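Transcription termination factor FttA (Pyrococcus horikoshii, PDB 3AF6) probably terminates transcription genome-wide by cleaving nascent single-stranded RNA at the RNA polymerase exit channel, as a zinc-dependent metallo-beta-lactamase-fold nuclease with beta-CASP and KH domains. Local coordinates at residues V415-I420 with E444-I449; E438-L443 with E495-V500; Y267-N272 with I313-K318. All blocks are in the same frame, centred on the assembly; numbering follows the deposited sequence.

Contact 1. Residues V415-I420 with E444-I449; sequences VIHNTI and EEYARI
His417 and Tyr446 reach toward each other at the surface of the beta-CASP domain, one from helix 405-420 and one from helix 435-447, and this single pair makes the whole contact. The two side chains come from opposite directions. At their meeting point His417 NE2 lies 3.1 Å from Tyr446 OH. His417 CE1 stands just as far from the same oxygen, so the phenol oxygen faces the NE2-CE1 side of the imidazole. Each ring meets the other at its edge and near its plane; neither offers a face. Tyr446 gets there with CG anti to the backbone N (chi1 174°), which sends the phenol toward helix 405-420, while the His417 ring has swung to the side of its own backbone N (chi1 -76°). The loop residue Ile452 also packs on Tyr446.

Each segment also has bonds of its own. Glu445 OE2 pairs with Arg448 NH2 at 3.6 Å, and the other oxygen of Glu445 bridges to Arg374, so the carboxylate spans two arginines. Glu444 adds a longer charge contact to Arg448 from over the guanidinium face, with no N-H aimed at it. On the facing helix, Ile416 O receives both Thr419 N and Ile420 N, and Thr419 OG1 bonds to Val415 O at 2.7 Å from a position tilted 33° out of the carbonyl plane.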
loop_
_atom_site.group_PDB
_atom_site.type_symbol
_atom_site.label_atom_id
_atom_site.label_comp_id
_atom_site.label_asym_id
_atom_site.label_seq_id
_atom_site.Cartn_x
_atom_site.Cartn_y
_atom_site.Cartn_z
ATOM N N VAL A 415 10.696 18.768 23.166
ATOM C CA VAL A 415 9.743 19.796 22.749
ATOM C C VAL A 415 8.387 19.668 23.446
ATOM O O VAL A 415 7.781 20.672 23.823
ATOM C CB VAL A 415 9.534 19.766 21.211
ATOM C CG1 VAL A 415 8.348 20.646 20.816
ATOM C CG2 VAL A 415 10.796 20.253 20.519
ATOM N N ILE A 416 7.912 18.436 23.613
ATOM C CA ILE A 416 6.632 18.206 24.273
ATOM C C ILE A 416 6.664 18.725 25.713
ATOM O O ILE A 416 5.736 19.407 26.152
ATOM C CB ILE A 416 6.259 16.703 24.271
ATOM C CG1 ILE A 416 5.899 16.263 22.854
ATOM C CG2 ILE A 416 5.089 16.445 25.209
ATOM C CD1 ILE A 416 5.547 14.798 22.740
ATOM N N HIS A 417 7.732 18.413 26.442
ATOM C CA HIS A 417 7.858 18.860 27.825
ATOM C C HIS A 417 7.888 20.377 27.938
ATOM O O HIS A 417 7.178 20.953 28.761
ATOM C CB HIS A 417 9.109 18.259 28.462
ATOM C CG HIS A 417 8.961 16.814 28.822
ATOM N ND1 HIS A 417 10.038 16.004 29.115
ATOM C CD2 HIS A 417 7.861 16.034 28.937
ATOM C CE1 HIS A 417 9.607 14.785 29.391
ATOM N NE2 HIS A 417 8.288 14.778 29.291
ATOM N N ASN A 418 8.705 21.020 27.110
ATOM C CA ASN A 418 8.819 22.474 27.115
ATOM C C ASN A 418 7.539 23.138 26.621
ATOM O O ASN A 418 7.410 24.365 26.663
ATOM C CB ASN A 418 9.984 22.914 26.231
ATOM C CG ASN A 418 11.327 22.507 26.796
ATOM O OD1 ASN A 418 11.590 21.323 27.016
ATOM N ND2 ASN A 418 12.188 23.491 27.038
ATOM N N THR A 419 6.602 22.323 26.144
ATOM C CA THR A 419 5.328 22.819 25.637
ATOM C C THR A 419 4.234 22.572 26.671
ATOM O O THR A 419 3.471 23.478 27.002
ATOM C CB THR A 419 4.940 22.120 24.302
ATOM O OG1 THR A 419 5.893 22.455 23.285
ATOM C CG2 THR A 419 3.558 22.555 23.847
ATOM N N ILE A 420 4.156 21.345 27.177
ATOM C CA ILE A 420 3.156 21.007 28.183
ATOM C C ILE A 420 3.386 21.899 29.395
ATOM O O ILE A 420 2.446 22.402 30.007
ATOM C CB ILE A 420 3.283 19.547 28.659
ATOM C CG1 ILE A 420 3.251 18.587 27.470
ATOM C CG2 ILE A 420 2.160 19.229 29.631
ATOM C CD1 ILE A 420 1.986 18.660 26.656
ATOM N N GLU A 444 4.446 5.360 22.629
ATOM C CA GLU A 444 3.896 4.219 23.358
ATOM C C GLU A 444 4.965 3.477 24.174
ATOM O O GLU A 444 4.671 2.930 25.234
ATOM C CB GLU A 444 3.205 3.268 22.378
ATOM C CG GLU A 444 2.293 2.227 23.017
ATOM C CD GLU A 444 3.052 1.082 23.669
ATOM O OE1 GLU A 444 3.921 0.479 23.000
ATOM O OE2 GLU A 444 2.768 0.776 24.847
ATOM N N GLU A 445 6.200 3.447 23.682
ATOM C CA GLU A 445 7.261 2.792 24.432
ATOM C C GLU A 445 7.691 3.770 25.502
ATOM O O GLU A 445 8.122 3.385 26.587
ATOM C CB GLU A 445 8.464 2.454 23.549
ATOM C CG GLU A 445 9.648 1.873 24.336
ATOM C CD GLU A 445 10.688 1.217 23.447
ATOM O OE1 GLU A 445 11.343 1.936 22.662
ATOM O OE2 GLU A 445 10.850 -0.021 23.532
ATOM N N TYR A 446 7.571 5.047 25.184
ATOM C CA TYR A 446 7.944 6.084 26.118
ATOM C C TYR A 446 6.877 6.176 27.196
ATOM O O TYR A 446 7.129 6.667 28.294
ATOM C CB TYR A 446 8.067 7.414 25.388
ATOM C CG TYR A 446 8.311 8.577 26.301
ATOM C CD1 TYR A 446 9.509 8.703 26.996
ATOM C CD2 TYR A 446 7.328 9.543 26.491
ATOM C CE1 TYR A 446 9.724 9.769 27.869
ATOM C CE2 TYR A 446 7.527 10.614 27.357
ATOM C CZ TYR A 446 8.724 10.722 28.048
ATOM O OH TYR A 446 8.898 11.766 28.937
ATOM N N ALA A 447 5.680 5.702 26.868
ATOM C CA ALA A 447 4.564 5.723 27.806
ATOM C C ALA A 447 4.757 4.689 28.916
ATOM O O ALA A 447 4.576 4.993 30.093
ATOM C CB ALA A 447 3.260 5.455 27.063
ATOM N N ARG A 448 5.130 3.474 28.522
ATOM C CA ARG A 448 5.344 2.366 29.444
ATOM C C ARG A 448 6.453 2.561 30.468
ATOM O O ARG A 448 6.668 1.691 31.312
ATOM C CB ARG A 448 5.624 1.082 28.666
ATOM C CG ARG A 448 4.429 0.551 27.906
ATOM C CD ARG A 448 4.820 -0.633 27.050
ATOM N NE ARG A 448 5.972 -0.317 26.212
ATOM C CZ ARG A 448 6.389 -1.072 25.203
ATOM N NH1 ARG A 448 5.744 -2.192 24.902
ATOM N NH2 ARG A 448 7.456 -0.714 24.501
ATOM N N ILE A 449 7.165 3.679 30.399
ATOM C CA ILE A 449 8.225 3.930 31.367
ATOM C C ILE A 449 7.967 5.233 32.120
ATOM O O ILE A 449 8.866 5.800 32.742
ATOM C CB ILE A 449 9.631 3.949 30.689
ATOM C CG1 ILE A 449 9.786 5.161 29.761
ATOM C CG2 ILE A 449 9.837 2.647 29.920
ATOM C CD1 ILE A 449 10.373 6.393 30.435
#

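Contact 2. Residues E438-L443 with E495-V500; sequences EVMMVL and EIFHPV
Met440 CA, on the helix segment 438-443, lies 8.6 Å from the CA of Phe497, the first residue of strand 497-499 within segment 495-500; one helical turn on, Leu443 CA is 9.3 Å from Ile496 CA. The pairing thus advances along the helix while it steps back along the other segment, and no hydrogen bond joins the two backbones.

Side chains fill the gap. The Phe497 ring points at the helix and is clasped on both faces. On one, Met440 CE sits 4.2 Å from the ring centroid, only 7° off the normal, a CH-pi contact almost directly over the centre. Met440 SD stands farther up over the ring, 5.0 Å from the centroid, giving a Met-aromatic contact. Ile496 CG1, from the preceding residue, lies over the opposite face. The bend at chi3 of Met440 (84°) folds its methyl over the ring, while nearer the backbone Met440 CG comes within 3.6 Å of Phe497 CE2. At the ring's edge and in its plane is the backbone oxygen of Met440. Ile496 CD1 then reaches Leu443 O at 4.2 Å.

Met440 and Leu443 also pack on strand 456-459, next to the edge strand 497-499. This is the layering of a parallel alpha/beta sheet: helix 435-447, the connecting helix of the beta-alpha-beta crossover from strand 425-429 to strand 456-459, packs against the sheet of the beta-CASP domain.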
loop_
_atom_site.group_PDB
_atom_site.type_symbol
_atom_site.label_atom_id
_atom_site.label_comp_id
_atom_site.label_asym_id
_atom_site.label_seq_id
_atom_site.Cartn_x
_atom_site.Cartn_y
_atom_site.Cartn_z
ATOM N N GLU A 438 4.290 5.342 13.341
ATOM C CA GLU A 438 5.678 5.320 13.776
ATOM C C GLU A 438 5.873 6.197 14.998
ATOM O O GLU A 438 6.516 5.794 15.972
ATOM C CB GLU A 438 6.601 5.806 12.666
ATOM C CG GLU A 438 8.076 5.733 13.030
ATOM C CD GLU A 438 8.604 4.310 13.084
ATOM O OE1 GLU A 438 7.879 3.377 12.696
ATOM O OE2 GLU A 438 9.762 4.122 13.503
ATOM N N VAL A 439 5.340 7.410 14.933
ATOM C CA VAL A 439 5.451 8.332 16.051
ATOM C C VAL A 439 4.627 7.776 17.206
ATOM O O VAL A 439 4.964 7.973 18.381
ATOM C CB VAL A 439 4.945 9.732 15.674
ATOM C CG1 VAL A 439 4.864 10.621 16.912
ATOM C CG2 VAL A 439 5.876 10.344 14.642
ATOM N N MET A 440 3.551 7.069 16.882
ATOM C CA MET A 440 2.734 6.481 17.938
ATOM C C MET A 440 3.609 5.537 18.743
ATOM O O MET A 440 3.705 5.673 19.956
ATOM C CB MET A 440 1.533 5.724 17.361
ATOM C CG MET A 440 0.268 6.571 17.279
ATOM S SD MET A 440 -0.876 5.933 16.057
ATOM C CE MET A 440 -1.758 4.652 17.002
ATOM N N MET A 441 4.265 4.598 18.065
ATOM C CA MET A 441 5.131 3.644 18.743
ATOM C C MET A 441 6.132 4.366 19.626
ATOM O O MET A 441 6.274 4.048 20.805
ATOM C CB MET A 441 5.862 2.777 17.728
ATOM C CG MET A 441 4.945 1.853 16.961
ATOM S SD MET A 441 4.042 0.731 18.040
ATOM C CE MET A 441 2.587 1.668 18.395
ATOM N N VAL A 442 6.819 5.350 19.068
ATOM C CA VAL A 442 7.778 6.093 19.857
ATOM C C VAL A 442 7.159 6.569 21.171
ATOM O O VAL A 442 7.766 6.410 22.221
ATOM C CB VAL A 442 8.334 7.301 19.089
ATOM C CG1 VAL A 442 9.206 8.135 19.999
ATOM C CG2 VAL A 442 9.145 6.822 17.906
ATOM N N LEU A 443 5.956 7.136 21.127
ATOM C CA LEU A 443 5.323 7.615 22.357
ATOM C C LEU A 443 4.775 6.494 23.241
ATOM O O LEU A 443 4.661 6.655 24.455
ATOM C CB LEU A 443 4.192 8.592 22.033
ATOM C CG LEU A 443 4.566 9.897 21.334
ATOM C CD1 LEU A 443 3.294 10.653 20.973
ATOM C CD2 LEU A 443 5.455 10.733 22.219
ATOM N N GLU A 495 -4.111 2.195 26.069
ATOM C CA GLU A 495 -5.160 3.092 26.531
ATOM C C GLU A 495 -4.691 4.544 26.654
ATOM O O GLU A 495 -5.330 5.351 27.333
ATOM C CB GLU A 495 -5.728 2.600 27.874
ATOM C CG GLU A 495 -4.752 2.633 29.056
ATOM C CD GLU A 495 -5.394 2.180 30.373
ATOM O OE1 GLU A 495 -5.787 0.995 30.475
ATOM O OE2 GLU A 495 -5.511 3.009 31.306
ATOM N N ILE A 496 -3.592 4.880 25.983
ATOM C CA ILE A 496 -3.054 6.238 26.032
ATOM C C ILE A 496 -3.501 7.072 24.833
ATOM O O ILE A 496 -3.406 8.303 24.842
ATOM C CB ILE A 496 -1.521 6.221 26.064
ATOM C CG1 ILE A 496 -0.977 5.791 24.701
ATOM C CG2 ILE A 496 -1.046 5.260 27.143
ATOM C CD1 ILE A 496 0.510 5.950 24.565
ATOM N N PHE A 497 -3.975 6.396 23.794
ATOM C CA PHE A 497 -4.451 7.083 22.602
ATOM C C PHE A 497 -5.964 7.239 22.666
ATOM O O PHE A 497 -6.695 6.273 22.909
ATOM C CB PHE A 497 -4.087 6.298 21.337
ATOM C CG PHE A 497 -2.622 6.024 21.191
ATOM C CD1 PHE A 497 -2.130 4.726 21.324
ATOM C CD2 PHE A 497 -1.729 7.061 20.931
ATOM C CE1 PHE A 497 -0.767 4.467 21.201
ATOM C CE2 PHE A 497 -0.366 6.813 20.807
ATOM C CZ PHE A 497 0.117 5.514 20.942
ATOM N N HIS A 498 -6.428 8.465 22.454
ATOM C CA HIS A 498 -7.854 8.755 22.463
ATOM C C HIS A 498 -8.277 9.173 21.058
ATOM O O HIS A 498 -7.990 10.288 20.614
ATOM C CB HIS A 498 -8.172 9.882 23.447
ATOM C CG HIS A 498 -9.636 10.166 23.582
ATOM N ND1 HIS A 498 -10.504 9.309 24.224
ATOM C CD2 HIS A 498 -10.386 11.211 23.155
ATOM C CE1 HIS A 498 -11.724 9.816 24.191
ATOM N NE2 HIS A 498 -11.679 10.970 23.548
ATOM N N PRO A 499 -8.952 8.276 20.333
ATOM C CA PRO A 499 -9.407 8.581 18.975
ATOM C C PRO A 499 -10.453 9.678 19.024
ATOM O O PRO A 499 -11.467 9.521 19.699
ATOM C CB PRO A 499 -10.013 7.261 18.506
ATOM C CG PRO A 499 -9.289 6.235 19.321
ATOM C CD PRO A 499 -9.232 6.876 20.678
ATOM N N VAL A 500 -10.211 10.788 18.329
ATOM C CA VAL A 500 -11.176 11.892 18.300
ATOM C C VAL A 500 -12.417 11.414 17.548
ATOM O O VAL A 500 -12.392 11.254 16.326
ATOM C CB VAL A 500 -10.595 13.131 17.595
ATOM C CG1 VAL A 500 -11.576 14.288 17.687
ATOM C CG2 VAL A 500 -9.264 13.512 18.231
#

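Contact 3. Residues Y267-N272 with I313-K318; sequences YLFRYN and IKEVIK
Phe269 lays one face of its ring under the CB of Glu315. The methylene sits 4.0 Å from the ring centroid and 25° off the normal, a CH-pi contact displaced toward the rim, and its closest ring atom is Phe269 CG, 3.7 Å from Glu315 CB. The aliphatic root of an acidic residue therefore does the work of a hydrophobic one. The carboxylate plane of Glu315 stands 60° to the ring. A bend at chi2 leads the chain instead into a pairing of its OE2 with NZ of Lys318, a salt bridge of 3.5 Å with only a weak hydrogen bond in it.

Farther round the ring, CE2 and CD2 meet Val316. Phe269 CE2 lies 4.0 Å from Val316 CA and 4.1 Å from Val316 CG2, with the two side chains crossing at about a right angle. One aromatic ring thus touches two consecutive residues of helix 310-319, and no hydrogen bond links the segments.

Phe269 belongs to a short helix that closes just beyond it. Asn272 takes positive phi (53°) and its N bonds to Phe269 O at 2.9 Å, part of a Schellman motif. Within the same segment, the edge of the Tyr271 ring rests on the face of Tyr267.

In sequence the short helix comes soon after the zinc ligands His256, His258, Asp260 and His261 of the metallo-beta-lactamase domain, though the contact itself lies away from the metal site. Phe269 and Val316 both pack on Ile278 of strand 278-280, and the Phe269 ring also meets that of His319. On other sides of helix 310-319, Ile313 and Ile317 lean on helix 282-301, and Ile317 on helix 151-161; the helix then runs into the outermost strand, 320-322.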
loop_
_atom_site.group_PDB
_atom_site.type_symbol
_atom_site.label_atom_id
_atom_site.label_comp_id
_atom_site.label_asym_id
_atom_site.label_seq_id
_atom_site.Cartn_x
_atom_site.Cartn_y
_atom_site.Cartn_z
ATOM N N TYR A 267 -9.708 7.444 -10.561
ATOM C CA TYR A 267 -10.093 8.394 -11.602
ATOM C C TYR A 267 -10.242 7.645 -12.920
ATOM O O TYR A 267 -11.085 7.971 -13.761
ATOM C CB TYR A 267 -8.999 9.442 -11.767
ATOM C CG TYR A 267 -9.326 10.560 -12.728
ATOM C CD1 TYR A 267 -10.012 11.696 -12.292
ATOM C CD2 TYR A 267 -8.899 10.517 -14.056
ATOM C CE1 TYR A 267 -10.256 12.762 -13.144
ATOM C CE2 TYR A 267 -9.138 11.580 -14.919
ATOM C CZ TYR A 267 -9.815 12.699 -14.452
ATOM O OH TYR A 267 -10.060 13.763 -15.286
ATOM N N LEU A 268 -9.400 6.632 -13.085
ATOM C CA LEU A 268 -9.378 5.821 -14.289
ATOM C C LEU A 268 -10.690 5.114 -14.574
ATOM O O LEU A 268 -11.072 4.962 -15.735
ATOM C CB LEU A 268 -8.245 4.803 -14.185
ATOM C CG LEU A 268 -7.066 4.924 -15.153
ATOM C CD1 LEU A 268 -6.847 6.372 -15.599
ATOM C CD2 LEU A 268 -5.829 4.350 -14.462
ATOM N N PHE A 269 -11.372 4.680 -13.519
ATOM C CA PHE A 269 -12.641 3.977 -13.659
ATOM C C PHE A 269 -13.793 4.964 -13.837
ATOM O O PHE A 269 -14.750 4.695 -14.560
ATOM C CB PHE A 269 -12.873 3.087 -12.433
ATOM C CG PHE A 269 -11.922 1.922 -12.337
ATOM C CD1 PHE A 269 -12.079 0.812 -13.153
ATOM C CD2 PHE A 269 -10.857 1.947 -11.448
ATOM C CE1 PHE A 269 -11.185 -0.270 -13.089
ATOM C CE2 PHE A 269 -9.957 0.868 -11.375
ATOM C CZ PHE A 269 -10.128 -0.240 -12.201
ATOM N N ARG A 270 -13.696 6.112 -13.175
ATOM C CA ARG A 270 -14.721 7.140 -13.285
ATOM C C ARG A 270 -15.000 7.429 -14.758
ATOM O O ARG A 270 -16.140 7.648 -15.141
ATOM C CB ARG A 270 -14.261 8.424 -12.590
ATOM C CG ARG A 270 -15.208 9.610 -12.765
ATOM C CD ARG A 270 -14.541 10.906 -12.343
ATOM N NE ARG A 270 -15.384 12.073 -12.585
ATOM C CZ ARG A 270 -14.936 13.327 -12.599
ATOM N NH1 ARG A 270 -13.649 13.579 -12.383
ATOM N NH2 ARG A 270 -15.768 14.334 -12.836
ATOM N N TYR A 271 -13.944 7.416 -15.573
ATOM C CA TYR A 271 -14.056 7.673 -17.008
ATOM C C TYR A 271 -13.962 6.433 -17.897
ATOM O O TYR A 271 -13.829 6.551 -19.107
ATOM C CB TYR A 271 -12.989 8.673 -17.443
ATOM C CG TYR A 271 -13.235 10.085 -16.959
ATOM C CD1 TYR A 271 -14.329 10.828 -17.420
ATOM C CD2 TYR A 271 -12.369 10.686 -16.055
ATOM C CE1 TYR A 271 -14.548 12.136 -16.988
ATOM C CE2 TYR A 271 -12.575 11.985 -15.617
ATOM C CZ TYR A 271 -13.661 12.711 -16.085
ATOM O OH TYR A 271 -13.828 14.009 -15.654
ATOM N N ASN A 272 -14.051 5.248 -17.308
ATOM C CA ASN A 272 -13.960 4.013 -18.083
ATOM C C ASN A 272 -12.711 3.929 -18.961
ATOM O O ASN A 272 -12.778 3.485 -20.109
ATOM C CB ASN A 272 -15.189 3.846 -18.966
ATOM C CG ASN A 272 -16.378 3.343 -18.200
ATOM O OD1 ASN A 272 -16.862 4.007 -17.283
ATOM N ND2 ASN A 272 -16.860 2.156 -18.565
ATOM N N ILE A 313 -14.014 3.921 -6.276
ATOM C CA ILE A 313 -13.130 3.247 -5.354
ATOM C C ILE A 313 -13.600 1.798 -5.234
ATOM O O ILE A 313 -12.794 0.886 -5.073
ATOM C CB ILE A 313 -13.164 3.931 -3.989
ATOM C CG1 ILE A 313 -12.666 5.366 -4.139
ATOM C CG2 ILE A 313 -12.326 3.154 -2.989
ATOM C CD1 ILE A 313 -12.513 6.110 -2.831
ATOM N N LYS A 314 -14.912 1.599 -5.330
ATOM C CA LYS A 314 -15.500 0.267 -5.256
ATOM C C LYS A 314 -14.972 -0.528 -6.443
ATOM O O LYS A 314 -14.780 -1.742 -6.353
ATOM C CB LYS A 314 -17.027 0.353 -5.332
ATOM C CG LYS A 314 -17.778 -0.987 -5.228
ATOM C CD LYS A 314 -19.180 -0.848 -5.827
ATOM C CE LYS A 314 -20.101 -2.019 -5.493
ATOM N NZ LYS A 314 -20.621 -1.960 -4.088
ATOM N N GLU A 315 -14.741 0.162 -7.556
ATOM C CA GLU A 315 -14.214 -0.481 -8.754
ATOM C C GLU A 315 -12.755 -0.907 -8.551
ATOM O O GLU A 315 -12.354 -1.989 -8.978
ATOM C CB GLU A 315 -14.328 0.464 -9.956
ATOM C CG GLU A 315 -15.731 0.559 -10.519
ATOM C CD GLU A 315 -16.268 -0.802 -10.921
ATOM O OE1 GLU A 315 -15.557 -1.513 -11.656
ATOM O OE2 GLU A 315 -17.394 -1.168 -10.507
ATOM N N VAL A 316 -11.973 -0.049 -7.898
ATOM C CA VAL A 316 -10.575 -0.339 -7.618
ATOM C C VAL A 316 -10.523 -1.677 -6.905
ATOM O O VAL A 316 -9.775 -2.586 -7.287
ATOM C CB VAL A 316 -9.954 0.731 -6.690
ATOM C CG1 VAL A 316 -8.596 0.262 -6.161
ATOM C CG2 VAL A 316 -9.811 2.040 -7.438
ATOM N N ILE A 317 -11.335 -1.790 -5.862
ATOM C CA ILE A 317 -11.408 -3.010 -5.072
ATOM C C ILE A 317 -11.735 -4.204 -5.951
ATOM O O ILE A 317 -11.034 -5.213 -5.930
ATOM C CB ILE A 317 -12.483 -2.889 -3.978
ATOM C CG1 ILE A 317 -12.044 -1.868 -2.935
ATOM C CG2 ILE A 317 -12.731 -4.241 -3.331
ATOM C CD1 ILE A 317 -13.124 -1.537 -1.934
ATOM N N LYS A 318 -12.796 -4.074 -6.733
ATOM C CA LYS A 318 -13.235 -5.151 -7.595
ATOM C C LYS A 318 -12.221 -5.562 -8.648
ATOM O O LYS A 318 -12.310 -6.655 -9.194
ATOM C CB LYS A 318 -14.565 -4.760 -8.248
ATOM C CG LYS A 318 -15.726 -4.699 -7.246
ATOM C CD LYS A 318 -16.980 -4.098 -7.840
ATOM C CE LYS A 318 -17.488 -4.929 -9.002
ATOM N NZ LYS A 318 -18.681 -4.306 -9.648
#

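Contacts 1 and 2 share helix 435-447 in the beta-CASP domain, their centres 11 Å apart. Contact 1 is the surface one, a single polar meeting of rings at their edges between two helices; contact 2 is buried and apolar, joining the helix to an edge strand. They touch directly: Ile496 CD1 lies 3.7 Å from Ala447 CB, and Leu443 meets Ile416. Contact 3 is buried too, but in the metallo-beta-lactamase domain, its centre about 33 Å from that of contact 2. Both buried contacts place a carbon over a phenylalanine face, a methionine methyl in one and a glutamate methylene in the other.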